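Side-chain contact in mitochondrial RNA-binding protein 2 (Trypanosoma brucei, PDB 2GIA), which forms with mitochondrial RNA-binding protein 1 a guide-RNA-binding complex thought to act as a matchmaker in mitochondrial RNA editing: residues H60-L65 / V166-A171. Numbering follows the deposited sequence.
Sequences HLLRVL and VEFDVA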
# COMPACT_ATOMS: atom_id res chain seq x y z
N HIS D 60 -29.78 -8.92 -4.50
CA HIS D 60 -29.47 -7.50 -4.53
C HIS D 60 -28.01 -7.27 -4.94
O HIS D 60 -27.19 -8.19 -4.97
CB HIS D 60 -29.72 -6.84 -3.15
CG HIS D 60 -29.01 -7.51 -2.02
ND1 HIS D 60 -29.56 -8.54 -1.29
CD2 HIS D 60 -27.77 -7.31 -1.51
CE1 HIS D 60 -28.68 -8.96 -0.38
NE2 HIS D 60 -27.59 -8.23 -0.50
N LEU D 61 -27.73 -6.02 -5.28
CA LEU D 61 -26.40 -5.58 -5.68
C LEU D 61 -26.09 -4.27 -4.97
O LEU D 61 -26.93 -3.34 -4.93
CB LEU D 61 -26.35 -5.36 -7.19
CG LEU D 61 -25.17 -4.54 -7.75
CD1 LEU D 61 -23.84 -5.34 -7.66
CD2 LEU D 61 -25.46 -4.20 -9.20
N LEU D 62 -24.89 -4.20 -4.38
CA LEU D 62 -24.46 -2.95 -3.77
C LEU D 62 -23.21 -2.57 -4.53
O LEU D 62 -22.27 -3.38 -4.65
CB LEU D 62 -24.10 -3.12 -2.29
CG LEU D 62 -23.64 -1.82 -1.60
CD1 LEU D 62 -24.83 -0.86 -1.42
CD2 LEU D 62 -23.06 -2.13 -0.24
N ARG D 63 -23.22 -1.37 -5.13
CA ARG D 63 -22.04 -0.91 -5.82
C ARG D 63 -21.49 0.14 -4.86
O ARG D 63 -22.27 0.95 -4.30
CB ARG D 63 -22.39 -0.31 -7.17
CG ARG D 63 -22.99 -1.34 -8.17
CD ARG D 63 -22.99 -0.80 -9.61
NE ARG D 63 -21.61 -0.70 -10.10
CZ ARG D 63 -20.99 0.42 -10.48
NH1 ARG D 63 -21.61 1.60 -10.43
NH2 ARG D 63 -19.74 0.36 -10.91
N VAL D 64 -20.19 0.08 -4.62
CA VAL D 64 -19.52 1.03 -3.71
C VAL D 64 -18.63 1.88 -4.57
O VAL D 64 -17.75 1.37 -5.26
CB VAL D 64 -18.64 0.32 -2.64
CG1 VAL D 64 -17.96 1.36 -1.75
CG2 VAL D 64 -19.50 -0.62 -1.81
N LEU D 65 -18.85 3.19 -4.56
CA LEU D 65 -18.01 4.02 -5.42
C LEU D 65 -17.47 5.24 -4.78
O LEU D 65 -17.86 5.60 -3.68
CB LEU D 65 -18.77 4.42 -6.69
CG LEU D 65 -20.23 4.88 -6.60
CD1 LEU D 65 -20.40 6.14 -7.39
CD2 LEU D 65 -21.13 3.82 -7.17
N VAL D 166 -26.79 -5.42 3.87
CA VAL D 166 -25.82 -6.03 2.96
C VAL D 166 -24.75 -6.68 3.84
O VAL D 166 -24.12 -6.01 4.66
CB VAL D 166 -25.15 -4.99 2.02
CG1 VAL D 166 -24.06 -5.67 1.17
CG2 VAL D 166 -26.20 -4.39 1.09
N GLU D 167 -24.58 -7.99 3.69
CA GLU D 167 -23.59 -8.75 4.43
C GLU D 167 -22.27 -8.70 3.63
O GLU D 167 -22.27 -8.81 2.40
CB GLU D 167 -24.01 -10.23 4.56
CG GLU D 167 -25.29 -10.51 5.38
CD GLU D 167 -25.22 -9.93 6.78
OE1 GLU D 167 -24.11 -9.68 7.31
OE2 GLU D 167 -26.29 -9.73 7.38
N PHE D 168 -21.17 -8.55 4.34
CA PHE D 168 -19.87 -8.54 3.70
C PHE D 168 -19.12 -9.76 4.22
O PHE D 168 -18.80 -9.79 5.42
CB PHE D 168 -19.08 -7.28 4.10
CG PHE D 168 -19.56 -6.02 3.43
CD1 PHE D 168 -18.80 -5.43 2.40
CD2 PHE D 168 -20.77 -5.43 3.81
CE1 PHE D 168 -19.25 -4.27 1.77
CE2 PHE D 168 -21.24 -4.26 3.18
CZ PHE D 168 -20.48 -3.68 2.16
N ASP D 169 -18.84 -10.74 3.38
CA ASP D 169 -18.06 -11.89 3.84
C ASP D 169 -16.56 -11.51 3.92
O ASP D 169 -16.21 -10.33 3.80
CB ASP D 169 -18.29 -13.14 2.95
CG ASP D 169 -17.70 -13.02 1.54
OD1 ASP D 169 -16.90 -12.10 1.26
OD2 ASP D 169 -18.03 -13.88 0.68
N VAL D 170 -15.70 -12.47 4.19
CA VAL D 170 -14.28 -12.18 4.35
C VAL D 170 -13.67 -11.45 3.16
O VAL D 170 -12.89 -10.52 3.35
CB VAL D 170 -13.46 -13.44 4.59
CG1 VAL D 170 -11.98 -13.10 4.70
CG2 VAL D 170 -13.92 -14.09 5.86
N ALA D 171 -13.99 -11.90 1.96
CA ALA D 171 -13.46 -11.26 0.74
C ALA D 171 -14.03 -9.86 0.55
O ALA D 171 -13.30 -8.93 0.26
CB ALA D 171 -13.76 -12.12 -0.49
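L62, on strand 60-67, reaches across to V166 and F168 near the end of strand 160-168. Its CB starts the contact at a loose 4.2 Å from V166 CG2. With CG anti to the backbone N (chi1 -179°), the side chain extends toward the other sheet, and its branch CD2 does most of the touching. CD2 lies 3.9 Å from V166 CG1 and 4.1 Å from V166 CG2, so it meets both arms of the valine fork. The same methyl reaches F168 CZ, the far corner of the ring, at 3.8 Å. The leucine and phenylalanine side chains cross at about a right angle, and CD2 approaches the ring obliquely. F168 CG is anti to its carbonyl carbon (chi1 -75°), which swings the ring toward L62 although CB itself does not point there. Two residues before L62, H60 CD2 sits 4.2 Å from V166 CG2, while the imidazole also meets the rings of H50 and Y75. The short strand segments pass 9.0 Å apart at 67°, and only side chains meet between them. This is packing between the chain's two four-stranded antiparallel sheets, close to the centre of the subunit. Beyond it lies helix 170-187, where F168 packs on L176 and V64 on F179. D169 is the N-cap of that helix, its OD1 accepting from the backbone N of E172. Beside the contact, E167 O and H50 NE2 form a polar link between the sheets. Across the two segments the chemistry is carbon against carbon, which implies that this contact rests on shape and burial rather than on directed polar bonds.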